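Local coordinates for putative peptide ABC-transport system periplasmic peptide-binding protein (Campylobacter jejuni, PDB 4OEV), which binds nickel(II) outside the cytoplasm as the solute-binding component of an ABC-type importer, here holding the metal ion together with oxalate, at residues A[198-203]-A[340-345]. Numbering follows the deposited sequence.
Sequences FDPSIA and NDPLRV. With OXL (oxalate ion), chain D.
Asn340 lays its side-chain amide over one face of the Phe198 ring, the two planes only 16° apart, with CG 3.6 Å above the ring plane and displaced toward the rim. Behind the amide, Asn340 CB stands almost over the middle of the ring in a CH-pi contact, 3.8 Å from the Phe198 ring centroid. With its CG lodged between backbone N and carbonyl carbon (chi1 53°), Asn340 can both stack and turn ND2 back to the Phe198 backbone: Asn340 ND2 gives Phe198 O a straight hydrogen bond of 2.7 Å, in the plane of the Asn340 amide but arriving above the plane of the Phe198 carbonyl. Asn340 OD1 accepts from Ala369 N, so both ends of this buried amide are held and its rotation is fixed. The backbone O of Asn340 faces the next two residues of 198-203: it receives a CA-H...O contact from Asp199 and lies 3.1 Å from Pro200 CD. Beyond it the Pro200 and Pro342 rings reach toward each other, corner against corner, and press closely, with Pro200 CG 3.4 Å from Pro342 CD. Each proline opens a helix behind an aspartate N-cap: Asp199 OD2 takes Ser201 N and OG, while Asp341 OD1 takes Leu343 N. Asp341 OD2 also forms a salt bridge with Arg344 NE, 3.0 Å away and in the guanidinium plane. This second-shell carboxylate steadies the guanidinium, whose NH1 and NH2 donate to oxalate O3 and O1; NH2 also bonds Leu381 O. The contact thus brings together the capped N-termini of helices 200-208 and 342-357, each following a strand of a different sheet, in the periplasmic-binding-protein fold of a family 5 solute-binding protein; the second helix start carries Arg344 into the oxalate pocket beside the nickel site.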
loop_
_atom_site.group_PDB
_atom_site.type_symbol
_atom_site.label_atom_id
_atom_site.label_comp_id
_atom_site.label_asym_id
_atom_site.label_seq_id
_atom_site.Cartn_x
_atom_site.Cartn_y
_atom_site.Cartn_z
ATOM N N PHE A 198 -6.238 -2.960 14.964
ATOM C CA PHE A 198 -6.787 -2.567 13.668
ATOM C C PHE A 198 -7.994 -1.622 13.782
ATOM O O PHE A 198 -8.570 -1.234 12.763
ATOM C CB PHE A 198 -7.118 -3.825 12.825
ATOM C CG PHE A 198 -8.429 -4.559 13.183
ATOM C CD1 PHE A 198 -9.064 -4.419 14.418
ATOM C CD2 PHE A 198 -9.012 -5.428 12.240
ATOM C CE1 PHE A 198 -10.246 -5.108 14.709
ATOM C CE2 PHE A 198 -10.192 -6.123 12.524
ATOM C CZ PHE A 198 -10.817 -5.955 13.767
ATOM N N ASP A 199 -8.360 -1.255 15.009
ATOM C CA ASP A 199 -9.473 -0.326 15.262
ATOM C C ASP A 199 -8.927 0.874 16.043
ATOM O O ASP A 199 -8.448 0.695 17.147
ATOM C CB ASP A 199 -10.585 -1.033 16.039
ATOM C CG ASP A 199 -11.820 -0.152 16.277
ATOM O OD1 ASP A 199 -12.933 -0.717 16.289
ATOM O OD2 ASP A 199 -11.694 1.088 16.444
ATOM N N PRO A 200 -8.947 2.080 15.437
ATOM C CA PRO A 200 -8.354 3.302 16.008
ATOM C C PRO A 200 -9.049 3.784 17.301
ATOM O O PRO A 200 -8.434 4.524 18.106
ATOM C CB PRO A 200 -8.545 4.346 14.894
ATOM C CG PRO A 200 -9.816 3.830 14.105
ATOM C CD PRO A 200 -9.666 2.336 14.160
ATOM N N SER A 201 -10.291 3.373 17.533
ATOM C CA SER A 201 -10.920 3.755 18.796
ATOM C C SER A 201 -10.225 2.982 19.935
ATOM O O SER A 201 -10.100 3.460 21.069
ATOM C CB SER A 201 -12.439 3.481 18.753
ATOM O OG SER A 201 -12.693 2.085 18.732
ATOM N N ILE A 202 -9.746 1.776 19.628
ATOM C CA ILE A 202 -9.024 0.994 20.622
ATOM C C ILE A 202 -7.612 1.549 20.773
ATOM O O ILE A 202 -7.119 1.681 21.883
ATOM C CB ILE A 202 -9.005 -0.514 20.258
ATOM C CG1 ILE A 202 -10.441 -1.061 20.366
ATOM C CG2 ILE A 202 -8.032 -1.305 21.172
ATOM C CD1 ILE A 202 -10.577 -2.574 20.225
ATOM N N ALA A 203 -6.987 1.916 19.655
ATOM C CA ALA A 203 -5.673 2.561 19.692
ATOM C C ALA A 203 -5.724 3.836 20.523
ATOM O O ALA A 203 -4.844 4.115 21.316
ATOM C CB ALA A 203 -5.210 2.910 18.276
ATOM N N ASN A 340 -14.007 -1.938 11.296
ATOM C CA ASN A 340 -13.015 -1.421 12.248
ATOM C C ASN A 340 -12.415 -0.097 11.775
ATOM O O ASN A 340 -11.581 0.512 12.471
ATOM C CB ASN A 340 -11.896 -2.439 12.443
ATOM C CG ASN A 340 -11.282 -2.867 11.102
ATOM O OD1 ASN A 340 -11.956 -3.448 10.269
ATOM N ND2 ASN A 340 -10.024 -2.559 10.895
ATOM N N ASP A 341 -12.791 0.336 10.573
ATOM C CA ASP A 341 -12.297 1.627 10.047
ATOM C C ASP A 341 -13.444 2.655 9.937
ATOM O O ASP A 341 -14.266 2.575 8.998
ATOM C CB ASP A 341 -11.636 1.425 8.699
ATOM C CG ASP A 341 -10.912 2.681 8.192
ATOM O OD1 ASP A 341 -11.299 3.805 8.594
ATOM O OD2 ASP A 341 -9.945 2.514 7.391
ATOM N N PRO A 342 -13.462 3.640 10.862
ATOM C CA PRO A 342 -14.616 4.531 10.945
ATOM C C PRO A 342 -14.721 5.389 9.708
ATOM O O PRO A 342 -15.854 5.737 9.350
ATOM C CB PRO A 342 -14.352 5.385 12.188
ATOM C CG PRO A 342 -12.807 5.420 12.329
ATOM C CD PRO A 342 -12.393 4.009 11.828
ATOM N N LEU A 343 -13.593 5.667 9.053
ATOM C CA LEU A 343 -13.593 6.495 7.854
ATOM C C LEU A 343 -14.324 5.786 6.721
ATOM O O LEU A 343 -15.179 6.375 6.027
ATOM C CB LEU A 343 -12.172 6.851 7.459
ATOM C CG LEU A 343 -12.083 7.670 6.173
ATOM C CD1 LEU A 343 -12.979 8.893 6.303
ATOM C CD2 LEU A 343 -10.664 8.114 5.975
ATOM N N ARG A 344 -14.041 4.500 6.578
ATOM C CA ARG A 344 -14.654 3.723 5.501
ATOM C C ARG A 344 -16.127 3.477 5.769
ATOM O O ARG A 344 -16.943 3.538 4.833
ATOM C CB ARG A 344 -13.906 2.396 5.303
ATOM C CG ARG A 344 -12.412 2.578 5.178
ATOM C CD ARG A 344 -11.786 1.360 4.528
ATOM N NE ARG A 344 -10.324 1.250 4.654
ATOM C CZ ARG A 344 -9.532 0.649 3.750
ATOM N NH1 ARG A 344 -8.215 0.535 3.953
ATOM N NH2 ARG A 344 -10.046 0.187 2.612
ATOM N N VAL A 345 -16.493 3.204 7.025
ATOM C CA VAL A 345 -17.901 3.077 7.384
ATOM C C VAL A 345 -18.660 4.361 7.052
ATOM O O VAL A 345 -19.767 4.304 6.466
ATOM C CB VAL A 345 -18.105 2.771 8.890
ATOM C CG1 VAL A 345 -19.595 2.899 9.265
ATOM C CG2 VAL A 345 -17.512 1.394 9.237
HETATM C C1 OXL D . -7.563 -1.824 1.225
HETATM C C2 OXL D . -6.740 -2.850 0.453
HETATM O O1 OXL D . -8.736 -1.400 0.850
HETATM O O2 OXL D . -7.384 -3.681 -0.213
HETATM O O3 OXL D . -7.056 -1.431 2.296
HETATM O O4 OXL D . -5.467 -2.965 0.598
#